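Local atomic coordinates of hypoxanthine phosphoribosyltransferase (Leishmania donovani, PDB entry 7CMJ), a protein that catalyses transfer of the 5-phosphoribosyl group from phosphoribosylpyrophosphate onto guanine or hypoxanthine, giving GMP or IMP in purine salvage. Residues T55-Y60 with E117-L122; I121-D126 with A147-V152. All coordinates share one frame; numbering follows the deposited sequence.

Contact 1 of 2, residues T55-Y60 with E117-L122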
ATOM      1  N   THR A  55      25.360  -9.675 -11.702  1.00 64.31           N
ATOM      2  CA  THR A  55      24.010  -9.265 -12.070  1.00 63.35           C
ATOM      3  C   THR A  55      22.973 -10.006 -11.232  1.00 64.09           C
ATOM      4  O   THR A  55      22.001  -9.409 -10.764  1.00 67.28           O
ATOM      5  CB  THR A  55      23.776  -9.504 -13.561  1.00 65.50           C
ATOM      6  OG1 THR A  55      24.428  -8.476 -14.314  1.00 72.56           O
ATOM      7  CG2 THR A  55      22.312  -9.493 -13.884  1.00 63.40           C
ATOM      8  N   ASP A  56      23.183 -11.304 -11.005  1.00 72.40           N
ATOM      9  CA  ASP A  56      22.252 -12.116 -10.232  1.00 71.64           C
ATOM     10  C   ASP A  56      22.402 -11.934  -8.721  1.00 72.42           C
ATOM     11  O   ASP A  56      21.544 -12.414  -7.969  1.00 80.36           O
ATOM     12  CB  ASP A  56      22.425 -13.599 -10.594  1.00 75.99           C
ATOM     13  CG  ASP A  56      21.973 -13.922 -12.013  1.00 81.09           C
ATOM     14  OD1 ASP A  56      22.216 -15.062 -12.460  1.00 84.83           O
ATOM     15  OD2 ASP A  56      21.381 -13.044 -12.682  1.00 83.67           O
ATOM     16  N   ASN A  57      23.463 -11.282  -8.252  1.00 64.50           N
ATOM     17  CA  ASN A  57      23.596 -10.905  -6.843  1.00 60.84           C
ATOM     18  C   ASN A  57      24.131  -9.486  -6.796  1.00 58.28           C
ATOM     19  O   ASN A  57      25.311  -9.256  -6.498  1.00 54.76           O
ATOM     20  CB  ASN A  57      24.514 -11.867  -6.080  1.00 58.13           C
ATOM     21  CG  ASN A  57      24.695 -11.473  -4.613  1.00 60.91           C
ATOM     22  OD1 ASN A  57      23.778 -10.949  -3.964  1.00 69.05           O
ATOM     23  ND2 ASN A  57      25.888 -11.716  -4.092  1.00 58.88           N
ATOM     24  N   PRO A  58      23.285  -8.495  -7.093  1.00 48.69           N
ATOM     25  CA  PRO A  58      23.771  -7.115  -7.177  1.00 52.45           C
ATOM     26  C   PRO A  58      23.651  -6.357  -5.861  1.00 48.84           C
ATOM     27  O   PRO A  58      23.286  -6.919  -4.824  1.00 53.85           O
ATOM     28  CB  PRO A  58      22.858  -6.510  -8.245  1.00 51.72           C
ATOM     29  CG  PRO A  58      21.533  -7.175  -7.949  1.00 51.08           C
ATOM     30  CD  PRO A  58      21.850  -8.574  -7.408  1.00 46.94           C
ATOM     31  N   LEU A  59      23.969  -5.070  -5.907  1.00 45.84           N
ATOM     32  CA  LEU A  59      23.718  -4.169  -4.795  1.00 48.23           C
ATOM     33  C   LEU A  59      22.351  -3.530  -4.995  1.00 50.59           C
ATOM     34  O   LEU A  59      22.077  -2.961  -6.059  1.00 51.86           O
ATOM     35  CB  LEU A  59      24.817  -3.109  -4.710  1.00 41.72           C
ATOM     36  CG  LEU A  59      24.707  -1.976  -3.690  1.00 41.92           C
ATOM     37  CD1 LEU A  59      24.728  -2.476  -2.233  1.00 42.66           C
ATOM     38  CD2 LEU A  59      25.842  -1.021  -3.938  1.00 42.54           C
ATOM     39  N   TYR A  60      21.485  -3.658  -3.990  1.00 45.35           N
ATOM     40  CA  TYR A  60      20.125  -3.141  -4.080  1.00 42.97           C
ATOM     41  C   TYR A  60      20.069  -1.716  -3.542  1.00 39.10           C
ATOM     42  O   TYR A  60      20.481  -1.454  -2.411  1.00 43.49           O
ATOM     43  CB  TYR A  60      19.160  -4.030  -3.298  1.00 45.80           C
ATOM     44  CG  TYR A  60      18.688  -5.245  -4.053  1.00 51.48           C
ATOM     45  CD1 TYR A  60      17.425  -5.277  -4.651  1.00 51.38           C
ATOM     46  CD2 TYR A  60      19.492  -6.378  -4.157  1.00 44.18           C
ATOM     47  CE1 TYR A  60      16.983  -6.401  -5.344  1.00 43.02           C
ATOM     48  CE2 TYR A  60      19.054  -7.501  -4.847  1.00 46.72           C
ATOM     49  CZ  TYR A  60      17.803  -7.503  -5.437  1.00 47.26           C
ATOM     50  OH  TYR A  60      17.379  -8.613  -6.120  1.00 55.42           O
ATOM     51  N   GLU A 117      16.174 -11.276   0.714  1.00 36.66           N
ATOM     52  CA  GLU A 117      16.849 -12.275   1.533  1.00 49.54           C
ATOM     53  C   GLU A 117      18.240 -12.544   0.973  1.00 52.66           C
ATOM     54  O   GLU A 117      18.397 -12.800  -0.230  1.00 51.79           O
ATOM     55  CB  GLU A 117      16.033 -13.571   1.591  1.00 39.81           C
ATOM     56  CG  GLU A 117      16.530 -14.566   2.621  1.00 44.74           C
ATOM     57  CD  GLU A 117      15.848 -15.933   2.527  1.00 61.04           C
ATOM     58  OE1 GLU A 117      14.620 -16.022   2.747  1.00 56.96           O
ATOM     59  OE2 GLU A 117      16.547 -16.929   2.237  1.00 70.48           O
ATOM     60  N   ASN A 118      19.248 -12.443   1.843  1.00 45.90           N
ATOM     61  CA  ASN A 118      20.638 -12.715   1.486  1.00 48.08           C
ATOM     62  C   ASN A 118      21.117 -11.857   0.312  1.00 50.96           C
ATOM     63  O   ASN A 118      21.811 -12.330  -0.593  1.00 47.83           O
ATOM     64  CB  ASN A 118      20.837 -14.193   1.190  1.00 46.37           C
ATOM     65  CG  ASN A 118      22.274 -14.597   1.319  1.00 56.60           C
ATOM     66  OD1 ASN A 118      22.897 -14.351   2.349  1.00 67.96           O
ATOM     67  ND2 ASN A 118      22.821 -15.213   0.275  1.00 53.04           N
ATOM     68  N   ARG A 119      20.745 -10.581   0.329  1.00 45.81           N
ATOM     69  CA  ARG A 119      21.199  -9.611  -0.653  1.00 46.60           C
ATOM     70  C   ARG A 119      21.849  -8.438   0.061  1.00 53.51           C
ATOM     71  O   ARG A 119      21.646  -8.224   1.263  1.00 57.50           O
ATOM     72  CB  ARG A 119      20.050  -9.104  -1.519  1.00 45.44           C
ATOM     73  CG  ARG A 119      19.333 -10.196  -2.253  1.00 40.87           C
ATOM     74  CD  ARG A 119      20.118 -10.484  -3.498  1.00 56.17           C
ATOM     75  NE  ARG A 119      20.400 -11.897  -3.642  1.00 70.63           N
ATOM     76  CZ  ARG A 119      19.627 -12.726  -4.328  1.00 83.34           C
ATOM     77  NH1 ARG A 119      18.530 -12.269  -4.925  1.00 77.68           N
ATOM     78  NH2 ARG A 119      19.944 -14.012  -4.397  1.00 92.65           N
ATOM     79  N   HIS A 120      22.632  -7.673  -0.692  1.00 47.53           N
ATOM     80  CA  HIS A 120      23.291  -6.498  -0.147  1.00 42.77           C
ATOM     81  C   HIS A 120      22.450  -5.270  -0.459  1.00 36.62           C
ATOM     82  O   HIS A 120      22.217  -4.939  -1.628  1.00 36.08           O
ATOM     83  CB  HIS A 120      24.713  -6.354  -0.677  1.00 36.87           C
ATOM     84  CG  HIS A 120      25.567  -7.568  -0.464  1.00 43.44           C
ATOM     85  ND1 HIS A 120      26.109  -7.900   0.762  1.00 45.95           N
ATOM     86  CD2 HIS A 120      26.010  -8.507  -1.334  1.00 45.43           C
ATOM     87  CE1 HIS A 120      26.828  -9.003   0.643  1.00 43.45           C
ATOM     88  NE2 HIS A 120      26.788  -9.390  -0.620  1.00 49.44           N
ATOM     89  N   ILE A 121      22.010  -4.587   0.588  1.00 36.17           N
ATOM     90  CA  ILE A 121      21.091  -3.467   0.457  1.00 37.87           C
ATOM     91  C   ILE A 121      21.774  -2.194   0.911  1.00 34.54           C
ATOM     92  O   ILE A 121      22.455  -2.166   1.945  1.00 45.55           O
ATOM     93  CB  ILE A 121      19.811  -3.674   1.280  1.00 47.49           C
ATOM     94  CG1 ILE A 121      19.152  -4.999   0.927  1.00 43.13           C
ATOM     95  CG2 ILE A 121      18.876  -2.473   1.096  1.00 47.02           C
ATOM     96  CD1 ILE A 121      18.080  -5.306   1.884  1.00 50.20           C
ATOM     97  N   LEU A 122      21.559  -1.137   0.154  1.00 36.93           N
ATOM     98  CA  LEU A 122      21.987   0.200   0.520  1.00 35.98           C
ATOM     99  C   LEU A 122      20.740   1.068   0.625  1.00 39.67           C
ATOM    100  O   LEU A 122      20.054   1.296  -0.375  1.00 35.98           O
ATOM    101  CB  LEU A 122      22.965   0.741  -0.513  1.00 38.38           C
ATOM    102  CG  LEU A 122      23.787   1.954  -0.095  1.00 48.67           C
ATOM    103  CD1 LEU A 122      24.575   1.607   1.150  1.00 49.25           C
ATOM    104  CD2 LEU A 122      24.715   2.376  -1.249  1.00 40.29           C
TER

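Contact 2 of 2, residues I121-D126 with A147-V152. With BA (barium ion), chain D.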
ATOM      1  N   ILE A 121      22.010  -4.587   0.588  1.00 36.17           N
ATOM      2  CA  ILE A 121      21.091  -3.467   0.457  1.00 37.87           C
ATOM      3  C   ILE A 121      21.774  -2.194   0.911  1.00 34.54           C
ATOM      4  O   ILE A 121      22.455  -2.166   1.945  1.00 45.55           O
ATOM      5  CB  ILE A 121      19.811  -3.674   1.280  1.00 47.49           C
ATOM      6  CG1 ILE A 121      19.152  -4.999   0.927  1.00 43.13           C
ATOM      7  CG2 ILE A 121      18.876  -2.473   1.096  1.00 47.02           C
ATOM      8  CD1 ILE A 121      18.080  -5.306   1.884  1.00 50.20           C
ATOM      9  N   LEU A 122      21.559  -1.137   0.154  1.00 36.93           N
ATOM     10  CA  LEU A 122      21.987   0.200   0.520  1.00 35.98           C
ATOM     11  C   LEU A 122      20.740   1.068   0.625  1.00 39.67           C
ATOM     12  O   LEU A 122      20.054   1.296  -0.375  1.00 35.98           O
ATOM     13  CB  LEU A 122      22.965   0.741  -0.513  1.00 38.38           C
ATOM     14  CG  LEU A 122      23.787   1.954  -0.095  1.00 48.67           C
ATOM     15  CD1 LEU A 122      24.575   1.607   1.150  1.00 49.25           C
ATOM     16  CD2 LEU A 122      24.715   2.376  -1.249  1.00 40.29           C
ATOM     17  N   ILE A 123      20.420   1.513   1.838  1.00 41.51           N
ATOM     18  CA  ILE A 123      19.311   2.442   2.039  1.00 41.50           C
ATOM     19  C   ILE A 123      19.755   3.811   1.538  1.00 41.04           C
ATOM     20  O   ILE A 123      20.772   4.348   1.996  1.00 40.44           O
ATOM     21  CB  ILE A 123      18.888   2.500   3.515  1.00 38.92           C
ATOM     22  CG1 ILE A 123      18.352   1.148   3.975  1.00 37.03           C
ATOM     23  CG2 ILE A 123      17.838   3.576   3.731  1.00 32.26           C
ATOM     24  CD1 ILE A 123      17.964   1.115   5.440  1.00 31.89           C
ATOM     25  N   VAL A 124      19.005   4.374   0.591  1.00 28.49           N
ATOM     26  CA  VAL A 124      19.347   5.656  -0.013  1.00 30.38           C
ATOM     27  C   VAL A 124      18.511   6.758   0.621  1.00 29.64           C
ATOM     28  O   VAL A 124      17.279   6.758   0.523  1.00 33.36           O
ATOM     29  CB  VAL A 124      19.160   5.638  -1.531  1.00 30.11           C
ATOM     30  CG1 VAL A 124      19.477   7.027  -2.102  1.00 28.02           C
ATOM     31  CG2 VAL A 124      20.045   4.568  -2.141  1.00 28.15           C
ATOM     32  N   GLU A 125      19.187   7.715   1.242  1.00 38.35           N
ATOM     33  CA  GLU A 125      18.539   8.829   1.908  1.00 45.66           C
ATOM     34  C   GLU A 125      19.135  10.156   1.439  1.00 44.30           C
ATOM     35  O   GLU A 125      20.327  10.255   1.124  1.00 41.82           O
ATOM     36  CB  GLU A 125      18.660   8.698   3.447  1.00 40.98           C
ATOM     37  CG  GLU A 125      17.526   7.937   4.092  1.00 47.77           C
ATOM     38  CD  GLU A 125      16.237   8.736   4.085  1.00 57.55           C
ATOM     39  OE1 GLU A 125      16.271   9.851   3.528  1.00 61.68           O
ATOM     40  OE2 GLU A 125      15.207   8.260   4.626  1.00 48.82           O
ATOM     41  N   ASP A 126      18.281  11.182   1.412  1.00 39.31           N
ATOM     42  CA  ASP A 126      18.726  12.542   1.124  1.00 42.03           C
ATOM     43  C   ASP A 126      19.323  13.209   2.372  1.00 42.81           C
ATOM     44  O   ASP A 126      20.399  13.806   2.307  1.00 44.35           O
ATOM     45  CB  ASP A 126      17.548  13.351   0.558  1.00 30.80           C
ATOM     46  CG  ASP A 126      16.337  13.294   1.453  1.00 43.77           C
ATOM     47  OD1 ASP A 126      15.288  13.908   1.145  1.00 43.24           O
ATOM     48  OD2 ASP A 126      16.449  12.616   2.496  1.00 59.29           O
ATOM     49  N   ALA A 147      21.871  -9.993   3.217  1.00 45.61           N
ATOM     50  CA  ALA A 147      23.261 -10.395   3.396  1.00 48.66           C
ATOM     51  C   ALA A 147      24.073  -9.274   4.033  1.00 49.65           C
ATOM     52  O   ALA A 147      24.917  -9.528   4.906  1.00 45.60           O
ATOM     53  CB  ALA A 147      23.871 -10.821   2.059  1.00 42.39           C
ATOM     54  N   SER A 148      23.820  -8.030   3.618  1.00 43.46           N
ATOM     55  CA  SER A 148      24.425  -6.848   4.220  1.00 39.12           C
ATOM     56  C   SER A 148      23.409  -5.718   4.196  1.00 43.28           C
ATOM     57  O   SER A 148      22.529  -5.665   3.327  1.00 44.40           O
ATOM     58  CB  SER A 148      25.697  -6.405   3.478  1.00 41.86           C
ATOM     59  OG  SER A 148      25.402  -5.537   2.370  1.00 44.91           O
ATOM     60  N   LEU A 149      23.553  -4.788   5.140  1.00 38.19           N
ATOM     61  CA  LEU A 149      22.741  -3.575   5.139  1.00 39.53           C
ATOM     62  C   LEU A 149      23.629  -2.377   5.448  1.00 44.62           C
ATOM     63  O   LEU A 149      24.218  -2.308   6.530  1.00 45.69           O
ATOM     64  CB  LEU A 149      21.595  -3.682   6.147  1.00 39.30           C
ATOM     65  CG  LEU A 149      20.722  -2.434   6.307  1.00 45.22           C
ATOM     66  CD1 LEU A 149      20.052  -2.072   4.973  1.00 45.33           C
ATOM     67  CD2 LEU A 149      19.692  -2.612   7.432  1.00 38.07           C
ATOM     68  N   LYS A 150      23.734  -1.439   4.498  1.00 48.81           N
ATOM     69  CA  LYS A 150      24.438  -0.172   4.697  1.00 49.79           C
ATOM     70  C   LYS A 150      23.537   0.981   4.267  1.00 46.19           C
ATOM     71  O   LYS A 150      22.519   0.786   3.594  1.00 53.69           O
ATOM     72  CB  LYS A 150      25.768  -0.133   3.926  1.00 45.24           C
ATOM     73  CG  LYS A 150      26.793  -1.179   4.355  1.00 50.92           C
ATOM     74  CD  LYS A 150      27.373  -0.855   5.717  1.00 65.35           C
ATOM     75  CE  LYS A 150      27.994  -2.080   6.389  1.00 79.44           C
ATOM     76  NZ  LYS A 150      29.343  -2.436   5.849  1.00 84.73           N
ATOM     77  N   THR A 151      23.913   2.200   4.655  1.00 37.27           N
ATOM     78  CA  THR A 151      23.152   3.396   4.302  1.00 47.74           C
ATOM     79  C   THR A 151      24.036   4.421   3.590  1.00 47.99           C
ATOM     80  O   THR A 151      25.226   4.568   3.907  1.00 38.85           O
ATOM     81  CB  THR A 151      22.529   4.062   5.540  1.00 56.56           C
ATOM     82  OG1 THR A 151      23.572   4.615   6.359  1.00 55.90           O
ATOM     83  CG2 THR A 151      21.716   3.059   6.354  1.00 59.06           C
ATOM     84  N   VAL A 152      23.445   5.144   2.638  1.00 38.34           N
ATOM     85  CA  VAL A 152      24.114   6.254   1.971  1.00 37.39           C
ATOM     86  C   VAL A 152      23.236   7.486   2.119  1.00 39.07           C
ATOM     87  O   VAL A 152      22.047   7.458   1.777  1.00 39.89           O
ATOM     88  CB  VAL A 152      24.408   5.967   0.487  1.00 37.28           C
ATOM     89  CG1 VAL A 152      23.108   5.711  -0.311  1.00 33.20           C
ATOM     90  CG2 VAL A 152      25.194   7.133  -0.114  1.00 36.98           C
TER
HETATM   91 BA    BA D 302      14.419  11.369   3.201  1.00 77.22          BA
HETATM   92  O   HOH W   1      14.386  10.053   0.667  1.00 58.30           O
HETATM   93  O   HOH W   2      15.153  12.346   5.376  1.00 69.79           O

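Contact 1 of 2, residues T55-Y60 with E117-L122
Tyr60 and Arg119 meet along much of the arginine's aliphatic chain. That chain runs past one corner of the phenol ring: CB, CG and CD all approach Tyr60 CE2, with Arg119 CD 3.4 Å from it. The methylenes come in at a slant, whereas the guanidinium has moved on past the ring toward the phenol end, its plane only 13° from that of the ring. Bends at chi2 and chi3 of Arg119 bring this about. The head group is sandwiched instead between two backbone carbonyls: Asp56 O lies over the centre of one face, 4.1 Å from Arg119 CZ, and Glu117 O lies over the opposite face, nearer its rim. These carbonyl dipoles would be expected to favour the positive charge. Arg119 NE also makes a weak bond to Asn118 O.

Asn57 approaches from another direction. With CG anti to the backbone N (chi1 179°), its amide is carried across the gap, and OD1 comes within 3.5 Å of Arg119 NE, the amide and guanidinium planes 56° apart.

Strands 59-64 and 120-125 run parallel as neighbours in the core sheet of the phosphoribosyltransferase fold, and the contact lies where they begin. Tyr60 N donates to His120 O over 2.8 Å, and Leu122 N to Tyr60 O over 2.8 Å, both bonds nearly straight. His120 O lies in the plane of the Tyr60 ring, at its edge.

Leu59 and His120 occupy the face turned away from Tyr60 and Ile121. There Leu59 CD1 reaches forward across the strand gap to Leu122 CB, 4.1 Å away, while the imidazole, which meets the Phe51 ring, has ND1 hydrogen-bonded to Ser148 OG.

Contact 2 of 2, residues I121-D126 with A147-V152
Leu149 of A147-V152 sends its CD1 methyl into the hollow between two isoleucines of I121-D126. It sits 4.0 Å from Ile121 CB and 3.8 Å from Ile123 CG1, a position reached because its CG is anti to the backbone N (chi1 176°). Thr151 CG2 then continues this face against Ile123 CB, and Met138 and Leu142 of helix 131-142 pack on Leu149 from the same face.

The other face repeats the fit with the strands' roles kept. Val152 CG1 is the bump, lodged between Leu122 CD2 at 3.8 Å and Val124 CG2 at 3.7 Å. The two valines lie side by side and point the same way, while Leu122 crosses Val152 at about a right angle. Helix 69-81 packs on this side through Phe71 and Leu75.

Five backbone bonds hold the register, running from Ile121 N-Ser148 O to Glu125 N-Val152 O. At that end of the strand, Glu125 OE1 (2.4 Å) and Asp126 OD2 (2.5 Å) bind a barium ion together with two waters. Strand 120-125, helix 131-142 and strand 148-153 form a beta-alpha-beta unit, with the acidic pair of the phosphoribosylpyrophosphate-binding motif of type I phosphoribosyltransferases at the C-terminal end of its first strand.

In the fold
Strand 120-125 is common to both contacts, with strand 59-64 on one side and strand 148-153 on the other. Ile121 and Leu122 therefore serve in each, and the two centres lie 11 Å apart. Where the strands begin, Arg119 O of contact 1 is 3.2 Å from Ser148 N of contact 2, a probable hydrogen bond. Contact 1 stays far from the metal, even its Leu122 side chain being about 14 Å from the barium ion, whereas contact 2 holds two of the metal's ligands. Contact 2 thus runs directly into the catalytic end, placing the Glu125 side chain about 7 Å from that of Asp129, the likely proton acceptor, and about 9 Å from the magnesium ion.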